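PDB 1OJQ: ADP-ribosyltransferase from Staphylococcus aureus, which probably transfers ADP-ribose from NAD+ to a target protein, in the manner of the C3 exoenzymes that modify Rho GTPases. Local coordinates for residues G52-L57 with E63-L68; L89-S94 with N124-R129; G192-S197 with I203-V208. One frame throughout, in Å; residues are numbered along the deposited sequence. Where two conformers were deposited one is given.

Interaction 1 of 3, residues G52-L57 with E63-L68; sequences GDVNKL and EQVRQL
V65 sends CG1 anti to its backbone N (chi1 167°), out from helix 59-73, while V54 holds CG2 anti to its own N and leaves CG1 between the N and the carbonyl carbon. These settings bring one methyl of each valine together in a small hydrophobic contact that joins the loop after helix 41-49 to the helix it leads into, an inter-helix loop, containing a 3-10 turn, folded back on helix 59-73. V54 CG2 and V65 CG1 lie 4.1 Å apart, with the two side chains sliding past each other in opposite directions. L57 supplies the second touch: its CD1 stands 4.0 Å from V65 CG2, the other branch of the same valine, and its side chain runs at about a right angle to that of V65. V65 thus gives one methyl to V54, at the start of the 3-10 segment 54-56, and the other to L57, just after it.

That segment is held locally. D53 O accepts from K56 N and V54 O from L57 N, so the backbone spirals tightly enough to put V54 and L57 on the side facing the helix. Beyond these three residues, L57 also packs on P46 and L47 of helix 41-49, and V65 on L47, Y136 and R185, so the valine is buried where several parts of the chain converge. The region lies within a predicted coiled coil, yet the contact seen here is a loop against a helix. L57 is about 9 Å, side chain to side chain, from R48, an NAD+-binding residue.

D53, which does not touch helix 59-73, is bonded to the turn through both carboxylate oxygens. Its OD1 accepts from N55 N at 2.9 Å as an Asx turn, met from above the carboxylate plane, whereas OD2 offers its anti lone pair to K56 NZ at 2.7 Å in a salt bridge.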
loop_
_atom_site.group_PDB
_atom_site.type_symbol
_atom_site.label_atom_id
_atom_site.label_comp_id
_atom_site.label_asym_id
_atom_site.label_seq_id
_atom_site.Cartn_x
_atom_site.Cartn_y
_atom_site.Cartn_z
ATOM N N GLY A 52 7.595 -8.358 13.025
ATOM C CA GLY A 52 6.518 -7.632 13.688
ATOM C C GLY A 52 6.594 -7.616 15.199
ATOM O O GLY A 52 5.728 -7.031 15.858
ATOM N N ASP A 53 7.611 -8.221 15.804
ATOM C CA ASP A 53 7.676 -8.233 17.269
ATOM C C ASP A 53 8.322 -6.948 17.774
ATOM O O ASP A 53 9.538 -6.828 17.785
ATOM C CB ASP A 53 8.446 -9.451 17.787
ATOM C CG ASP A 53 8.596 -9.447 19.300
ATOM O OD1 ASP A 53 7.922 -8.665 20.005
ATOM O OD2 ASP A 53 9.398 -10.258 19.794
ATOM N N VAL A 54 7.485 -5.997 18.197
ATOM C CA VAL A 54 8.000 -4.690 18.604
ATOM C C VAL A 54 9.000 -4.858 19.728
ATOM O O VAL A 54 9.933 -4.065 19.884
ATOM C CB VAL A 54 6.839 -3.779 19.035
ATOM C CG1 VAL A 54 6.205 -4.295 20.323
ATOM C CG2 VAL A 54 7.282 -2.339 19.225
ATOM N N ASN A 55 8.834 -5.912 20.541
ATOM C CA ASN A 55 9.722 -6.040 21.691
ATOM C C ASN A 55 11.145 -6.437 21.292
ATOM O O ASN A 55 11.989 -6.590 22.176
ATOM C CB ASN A 55 9.191 -7.041 22.723
ATOM C CG ASN A 55 7.957 -6.535 23.440
ATOM O OD1 ASN A 55 7.542 -5.371 23.318
ATOM N ND2 ASN A 55 7.327 -7.429 24.215
ATOM N N LYS A 56 11.412 -6.606 20.009
ATOM C CA LYS A 56 12.741 -6.893 19.507
ATOM C C LYS A 56 13.443 -5.666 18.968
ATOM O O LYS A 56 14.601 -5.721 18.551
ATOM C CB LYS A 56 12.645 -7.928 18.368
ATOM C CG LYS A 56 12.330 -9.342 18.863
ATOM C CD LYS A 56 12.532 -10.360 17.743
ATOM C CE LYS A 56 12.252 -11.791 18.188
ATOM N NZ LYS A 56 10.794 -12.035 18.396
ATOM N N LEU A 57 12.767 -4.528 18.947
ATOM C CA LEU A 57 13.342 -3.340 18.325
ATOM C C LEU A 57 14.163 -2.496 19.294
ATOM O O LEU A 57 14.037 -2.653 20.507
ATOM C CB LEU A 57 12.223 -2.472 17.734
ATOM C CG LEU A 57 11.273 -3.258 16.817
ATOM C CD1 LEU A 57 10.291 -2.339 16.111
ATOM C CD2 LEU A 57 12.080 -4.089 15.829
ATOM N N GLU A 63 9.574 3.271 20.279
ATOM C CA GLU A 63 8.755 4.445 20.603
ATOM C C GLU A 63 8.086 4.985 19.351
ATOM O O GLU A 63 6.931 5.404 19.377
ATOM C CB GLU A 63 9.635 5.520 21.265
ATOM C CG GLU A 63 8.943 6.855 21.427
ATOM C CD GLU A 63 9.666 7.851 22.330
ATOM O OE1 GLU A 63 10.699 7.566 22.963
ATOM O OE2 GLU A 63 9.154 8.991 22.445
ATOM N N GLN A 64 8.830 4.955 18.243
ATOM C CA GLN A 64 8.280 5.415 16.971
ATOM C C GLN A 64 7.161 4.515 16.457
ATOM O O GLN A 64 6.184 5.038 15.920
ATOM C CB GLN A 64 9.425 5.507 15.958
ATOM C CG GLN A 64 10.254 6.777 16.251
ATOM C CD GLN A 64 11.523 6.799 15.421
ATOM O OE1 GLN A 64 11.481 6.452 14.240
ATOM N NE2 GLN A 64 12.646 7.175 16.026
ATOM N N VAL A 65 7.324 3.203 16.647
ATOM C CA VAL A 65 6.271 2.250 16.269
ATOM C C VAL A 65 5.037 2.410 17.148
ATOM O O VAL A 65 3.931 2.467 16.589
ATOM C CB VAL A 65 6.782 0.794 16.306
ATOM C CG1 VAL A 65 5.621 -0.178 16.223
ATOM C CG2 VAL A 65 7.800 0.627 15.173
ATOM N N ARG A 66 5.171 2.480 18.471
ATOM C CA ARG A 66 3.961 2.724 19.273
ATOM C C ARG A 66 3.247 3.993 18.829
ATOM O O ARG A 66 2.013 4.064 18.736
ATOM C CB ARG A 66 4.332 2.809 20.758
ATOM C CG ARG A 66 4.525 1.400 21.360
ATOM C CD ARG A 66 4.812 1.490 22.847
ATOM N NE ARG A 66 6.115 2.080 23.167
ATOM C CZ ARG A 66 7.212 1.340 23.274
ATOM N NH1 ARG A 66 7.162 0.031 23.085
ATOM N NH2 ARG A 66 8.364 1.937 23.574
ATOM N N GLN A 67 4.048 5.034 18.553
ATOM C CA GLN A 67 3.481 6.304 18.118
ATOM C C GLN A 67 2.735 6.143 16.801
ATOM O O GLN A 67 1.574 6.564 16.746
ATOM C CB GLN A 67 4.587 7.368 18.003
ATOM C CG GLN A 67 4.120 8.692 17.427
ATOM C CD GLN A 67 3.019 9.392 18.168
ATOM O OE1 GLN A 67 1.909 9.600 17.647
ATOM N NE2 GLN A 67 3.259 9.797 19.398
ATOM N N LEU A 68 3.377 5.586 15.764
ATOM C CA LEU A 68 2.697 5.546 14.444
ATOM C C LEU A 68 1.480 4.634 14.502
ATOM O O LEU A 68 0.469 4.905 13.858
ATOM C CB LEU A 68 3.670 5.125 13.346
ATOM C CG LEU A 68 3.273 5.428 11.897
ATOM C CD1 LEU A 68 2.929 6.898 11.672
ATOM C CD2 LEU A 68 4.366 5.024 10.914
#

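Interaction 2 of 3, residues L89-S94 with N124-R129; sequences LDYLSS and NLMNSR
This is a buried hydrophobic contact centred on one methionine, M126 at the end of helix 116-126, which reaches across to Y91 and L92 in the 3-10 segment that follows strand 81-87. The backbones stay well apart, the nearest CA atoms being those of L92 and M126 at 10.0 Å, so the long M126 side chain does the spanning. It leaves its helix extended through chi2 and then bends at chi3 (62°), which turns CE aside toward the tyrosine while SD remains near the leucine. M126 CE lies 4.0 Å from Y91 OH and 4.3 Å from Y91 CE2, approaching the ring obliquely. M126 SD, in turn, is 4.3 Å from L92 CD2. Y91 holds its ring anti to the backbone N (chi1 166°), and this carries the phenol far enough from the 3-10 segment to reach the methyl.

The contact lies against the five-stranded mixed sheet: I205 touches both Y91 and M126, and I152 packs on Y91 and L92. D90, immediately before Y91 in the same 3-10 segment, binds NAD+, and the Y91 side chain is about 7 Å from that of E133, another NAD+-binding residue, so the contact lies near the nucleotide site. Beyond M126 the chain reverses in a type II turn from M126 to R129, closed by R129 N to M126 O at 3.2 Å. Within the turn, S128 OG donates to N127 OD1 at 2.8 Å, and the backbone of S128 and R129 then joins V191 as the next strand begins.

Chemically, the union of the two segments rests on dispersion between polarisable groups. The phenol oxygen is hydrogen-bonded to Y189 OH of strand 187-196, so its polarity is satisfied there and the contact with M126 CE is left to van der Waals forces.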
loop_
_atom_site.group_PDB
_atom_site.type_symbol
_atom_site.label_atom_id
_atom_site.label_comp_id
_atom_site.label_asym_id
_atom_site.label_seq_id
_atom_site.Cartn_x
_atom_site.Cartn_y
_atom_site.Cartn_z
ATOM N N LEU A 89 9.006 -4.638 -10.594
ATOM C CA LEU A 89 8.817 -6.086 -10.713
ATOM C C LEU A 89 9.466 -6.885 -9.598
ATOM O O LEU A 89 9.092 -8.050 -9.383
ATOM C CB LEU A 89 9.361 -6.563 -12.057
ATOM C CG LEU A 89 8.632 -6.171 -13.328
ATOM C CD1 LEU A 89 9.361 -6.777 -14.526
ATOM C CD2 LEU A 89 7.171 -6.602 -13.336
ATOM N N ASP A 90 10.429 -6.333 -8.851
ATOM C CA ASP A 90 11.108 -7.126 -7.822
ATOM C C ASP A 90 10.168 -7.450 -6.675
ATOM O O ASP A 90 10.456 -8.292 -5.829
ATOM C CB ASP A 90 12.356 -6.433 -7.278
ATOM C CG ASP A 90 12.084 -5.056 -6.721
ATOM O OD1 ASP A 90 10.956 -4.798 -6.257
ATOM O OD2 ASP A 90 13.012 -4.216 -6.752
ATOM N N TYR A 91 9.008 -6.799 -6.642
ATOM C CA TYR A 91 7.937 -7.244 -5.750
ATOM C C TYR A 91 7.647 -8.728 -5.977
ATOM O O TYR A 91 7.227 -9.391 -5.015
ATOM C CB TYR A 91 6.688 -6.400 -5.984
ATOM C CG TYR A 91 5.404 -6.928 -5.381
ATOM C CD1 TYR A 91 5.126 -6.732 -4.040
ATOM C CD2 TYR A 91 4.489 -7.606 -6.174
ATOM C CE1 TYR A 91 3.940 -7.230 -3.532
ATOM C CE2 TYR A 91 3.302 -8.107 -5.678
ATOM C CZ TYR A 91 3.052 -7.902 -4.338
ATOM O OH TYR A 91 1.874 -8.380 -3.792
ATOM N N LEU A 92 7.836 -9.246 -7.185
ATOM C CA LEU A 92 7.486 -10.644 -7.481
ATOM C C LEU A 92 8.596 -11.619 -7.154
ATOM O O LEU A 92 8.502 -12.828 -7.396
ATOM C CB LEU A 92 7.131 -10.784 -8.964
ATOM C CG LEU A 92 5.989 -9.882 -9.447
ATOM C CD1 LEU A 92 5.854 -9.994 -10.957
ATOM C CD2 LEU A 92 4.681 -10.200 -8.731
ATOM N N SER A 93 9.696 -11.130 -6.590
ATOM C CA SER A 93 10.864 -12.007 -6.474
ATOM C C SER A 93 10.681 -12.994 -5.336
ATOM O O SER A 93 11.433 -13.949 -5.165
ATOM C CB SER A 93 12.139 -11.166 -6.303
ATOM O OG SER A 93 12.289 -10.808 -4.935
ATOM N N SER A 94 9.635 -12.798 -4.528
ATOM C CA SER A 94 9.434 -13.825 -3.497
ATOM C C SER A 94 8.133 -14.589 -3.676
ATOM O O SER A 94 7.627 -15.216 -2.743
ATOM C CB SER A 94 9.476 -13.177 -2.107
ATOM N N ASN A 124 -2.261 -17.744 -11.361
ATOM C CA ASN A 124 -2.371 -19.105 -10.839
ATOM C C ASN A 124 -1.579 -19.251 -9.546
ATOM O O ASN A 124 -2.016 -19.973 -8.644
ATOM C CB ASN A 124 -1.905 -20.132 -11.879
ATOM C CG ASN A 124 -1.765 -21.499 -11.224
ATOM O OD1 ASN A 124 -0.694 -21.855 -10.735
ATOM N ND2 ASN A 124 -2.876 -22.224 -11.217
ATOM N N LEU A 125 -0.451 -18.574 -9.399
ATOM C CA LEU A 125 0.403 -18.637 -8.219
ATOM C C LEU A 125 0.027 -17.651 -7.110
ATOM O O LEU A 125 0.448 -17.849 -5.956
ATOM C CB LEU A 125 1.866 -18.372 -8.615
ATOM C CG LEU A 125 2.441 -19.410 -9.588
ATOM C CD1 LEU A 125 3.853 -19.001 -9.987
ATOM C CD2 LEU A 125 2.380 -20.801 -8.969
ATOM N N MET A 126 -0.744 -16.598 -7.417
ATOM C CA MET A 126 -1.057 -15.680 -6.315
ATOM C C MET A 126 -2.528 -15.703 -5.903
ATOM O O MET A 126 -2.840 -15.281 -4.774
ATOM C CB MET A 126 -0.632 -14.258 -6.701
ATOM C CG MET A 126 0.831 -14.152 -7.106
ATOM S SD MET A 126 1.219 -12.408 -7.466
ATOM C CE MET A 126 0.904 -11.705 -5.835
ATOM N N ASN A 127 -3.433 -16.168 -6.755
ATOM C CA ASN A 127 -4.842 -16.078 -6.355
ATOM C C ASN A 127 -5.126 -16.922 -5.120
ATOM O O ASN A 127 -4.517 -17.967 -4.878
ATOM C CB ASN A 127 -5.772 -16.490 -7.501
ATOM C CG ASN A 127 -5.968 -17.993 -7.527
ATOM O OD1 ASN A 127 -6.845 -18.513 -6.819
ATOM N ND2 ASN A 127 -5.146 -18.652 -8.337
ATOM N N SER A 128 -6.068 -16.400 -4.340
ATOM C CA SER A 128 -6.481 -17.026 -3.103
ATOM C C SER A 128 -5.351 -17.125 -2.080
ATOM O O SER A 128 -5.482 -17.950 -1.161
ATOM C CB SER A 128 -7.060 -18.421 -3.389
ATOM O OG SER A 128 -8.115 -18.381 -4.345
ATOM N N ARG A 129 -4.268 -16.374 -2.176
ATOM C CA ARG A 129 -3.215 -16.374 -1.172
ATOM C C ARG A 129 -3.240 -15.069 -0.376
ATOM O O ARG A 129 -3.507 -13.995 -0.921
ATOM C CB ARG A 129 -1.809 -16.531 -1.753
ATOM C CG ARG A 129 -1.678 -17.736 -2.667
ATOM C CD ARG A 129 -0.234 -18.145 -2.959
ATOM N NE ARG A 129 -0.251 -19.603 -3.181
ATOM C CZ ARG A 129 0.487 -20.443 -2.467
ATOM N NH1 ARG A 129 1.276 -19.952 -1.528
ATOM N NH2 ARG A 129 0.441 -21.742 -2.693
#

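Interaction 3 of 3, residues G192-S197 with I203-V208; sequences GSVKLS and IIITAV
V194 and I205 stand side by side and point the same way, opposite each other across the antiparallel hairpin of strands 187-196 and 203-209. V194 CG1 lies 4.1 Å from I205 CG1 and closer still, 3.6 Å, to I203 CG2, so this methyl is shared by two isoleucines of the facing strand. The V194 and I203 side chains are inclined to each other rather than aligned, as are L196 and I203, where L196 CD2 comes within 4.1 Å of I203 CG1. Together these four side chains form an apolar face.

S193, K195, I204 and T206 occupy the reverse face, which is more polar. S193 turns OG between its N and carbonyl carbon (chi1 65°), and there it shares a water with T206. The water lies 3.0 Å from S193 OG and 2.8 Å from T206 OG1, and it donates to I204 O at 2.8 Å. That carbonyl already accepts from K195 N, so the water adds a second grip on it. The K195 chain starts over the same face, but its end leads away from the hairpin.

The backbone pairs S193 with T206 and K195 with I204 as hydrogen-bonded pairs, with V194 and L196 in non-hydrogen-bonded positions. At the G192 end the regular ladder breaks into a classic beta bulge: T206 O accepts from G192 N at 2.8 Å and, weakly, from S193 N at 3.3 Å.

In the mixed sheet, strand 203-209 lies between this partner and strand 152-158, with I203, I205 and A207 bonded through their backbones to the latter side. Helix 116-126 packs V119 and L122 on V194, V119 also touches L196, and N123 OD1 accepts from V194 N.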
loop_
_atom_site.group_PDB
_atom_site.type_symbol
_atom_site.label_atom_id
_atom_site.label_comp_id
_atom_site.label_asym_id
_atom_site.label_seq_id
_atom_site.Cartn_x
_atom_site.Cartn_y
_atom_site.Cartn_z
ATOM N N GLY A 192 -7.350 -11.675 -5.147
ATOM C CA GLY A 192 -8.469 -12.140 -5.941
ATOM C C GLY A 192 -8.033 -12.536 -7.348
ATOM O O GLY A 192 -8.457 -13.566 -7.884
ATOM N N SER A 193 -7.183 -11.713 -7.974
ATOM C CA SER A 193 -6.786 -11.995 -9.347
ATOM C C SER A 193 -5.540 -11.196 -9.716
ATOM O O SER A 193 -5.238 -10.201 -9.070
ATOM C CB SER A 193 -7.896 -11.593 -10.326
ATOM O OG SER A 193 -8.126 -10.180 -10.343
ATOM N N VAL A 194 -4.893 -11.668 -10.769
ATOM C CA VAL A 194 -3.797 -10.963 -11.421
ATOM C C VAL A 194 -4.114 -10.848 -12.903
ATOM O O VAL A 194 -4.190 -11.879 -13.582
ATOM C CB VAL A 194 -2.436 -11.664 -11.247
ATOM C CG1 VAL A 194 -1.361 -10.775 -11.879
ATOM C CG2 VAL A 194 -2.149 -11.953 -9.794
ATOM N N LYS A 195 -4.303 -9.634 -13.402
ATOM C CA LYS A 195 -4.699 -9.397 -14.781
ATOM C C LYS A 195 -3.824 -8.341 -15.457
ATOM O O LYS A 195 -3.140 -7.567 -14.792
ATOM C CB LYS A 195 -6.144 -8.910 -14.835
ATOM C CG LYS A 195 -7.194 -9.794 -14.177
ATOM C CD LYS A 195 -8.568 -9.146 -14.429
ATOM C CE LYS A 195 -9.702 -10.035 -13.952
ATOM N NZ LYS A 195 -9.647 -11.410 -14.539
ATOM N N LEU A 196 -3.860 -8.290 -16.785
ATOM C CA LEU A 196 -3.226 -7.202 -17.511
ATOM C C LEU A 196 -4.167 -6.014 -17.625
ATOM O O LEU A 196 -5.385 -6.210 -17.683
ATOM C CB LEU A 196 -2.806 -7.645 -18.925
ATOM C CG LEU A 196 -1.471 -8.417 -18.911
ATOM C CD1 LEU A 196 -1.229 -9.138 -20.223
ATOM C CD2 LEU A 196 -0.332 -7.475 -18.567
ATOM N N SER A 197 -3.620 -4.820 -17.645
ATOM C CA SER A 197 -4.285 -3.539 -17.723
ATOM C C SER A 197 -5.187 -3.374 -18.933
ATOM O O SER A 197 -5.815 -4.289 -19.451
ATOM C CB SER A 197 -3.208 -2.437 -17.815
ATOM O OG SER A 197 -2.378 -2.750 -18.937
ATOM N N ILE A 203 0.510 -4.623 -14.919
ATOM C CA ILE A 203 -0.024 -5.829 -14.295
ATOM C C ILE A 203 -0.836 -5.443 -13.061
ATOM O O ILE A 203 -0.309 -4.839 -12.128
ATOM C CB ILE A 203 1.112 -6.803 -13.941
ATOM C CG1 ILE A 203 1.948 -7.181 -15.171
ATOM C CG2 ILE A 203 0.588 -8.058 -13.250
ATOM C CD1 ILE A 203 3.290 -7.807 -14.826
ATOM N N ILE A 204 -2.127 -5.799 -13.031
ATOM C CA ILE A 204 -2.948 -5.404 -11.887
ATOM C C ILE A 204 -3.253 -6.601 -10.991
ATOM O O ILE A 204 -3.843 -7.611 -11.401
ATOM C CB ILE A 204 -4.240 -4.726 -12.379
ATOM C CG1 ILE A 204 -3.980 -3.519 -13.305
ATOM C CG2 ILE A 204 -5.127 -4.319 -11.204
ATOM C CD1 ILE A 204 -5.223 -2.721 -13.623
ATOM N N ILE A 205 -2.822 -6.509 -9.734
ATOM C CA ILE A 205 -3.099 -7.505 -8.712
ATOM C C ILE A 205 -4.216 -6.957 -7.828
ATOM O O ILE A 205 -3.992 -5.953 -7.144
ATOM C CB ILE A 205 -1.862 -7.829 -7.847
ATOM C CG1 ILE A 205 -0.645 -8.240 -8.682
ATOM C CG2 ILE A 205 -2.207 -8.868 -6.778
ATOM C CD1 ILE A 205 0.678 -8.258 -7.956
ATOM N N THR A 206 -5.402 -7.559 -7.883
ATOM C CA THR A 206 -6.543 -7.075 -7.107
ATOM C C THR A 206 -6.668 -7.911 -5.846
ATOM O O THR A 206 -6.589 -9.138 -5.937
ATOM C CB THR A 206 -7.854 -7.147 -7.892
ATOM O OG1 THR A 206 -7.733 -6.349 -9.086
ATOM C CG2 THR A 206 -8.998 -6.602 -7.042
ATOM N N ALA A 207 -6.811 -7.299 -4.680
ATOM C CA ALA A 207 -6.846 -8.052 -3.430
ATOM C C ALA A 207 -7.760 -7.399 -2.395
ATOM O O ALA A 207 -8.093 -6.210 -2.471
ATOM C CB ALA A 207 -5.427 -8.174 -2.869
ATOM N N VAL A 208 -8.141 -8.178 -1.395
ATOM C CA VAL A 208 -8.966 -7.687 -0.298
ATOM C C VAL A 208 -8.210 -7.688 1.029
ATOM O O VAL A 208 -7.714 -8.733 1.444
ATOM C CB VAL A 208 -10.218 -8.572 -0.168
ATOM C CG1 VAL A 208 -11.140 -8.042 0.921
ATOM C CG2 VAL A 208 -10.905 -8.605 -1.524
HETATM O O HOH W 1 -6.624 -7.776 -11.196
#

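From the N terminus the three contacts follow one another in series, and none nests in or crosses another. Interaction 1 closes a very short loop, folding the connection after helix 41-49 onto helix 59-73. Interaction 2 spans the excursion, about half helical, that contains helices 100-106 and 116-126, returning its end to the segment after strand 81-87. Interaction 3 closes the hairpin of the last two strands. Interactions 2 and 3 touch through M126 and V194 as well as through I205, which joins the excursion to the sheet. Interaction 1 stands apart, its centre about 32 Å from that of interaction 3, on the opposite side of the chain's centre.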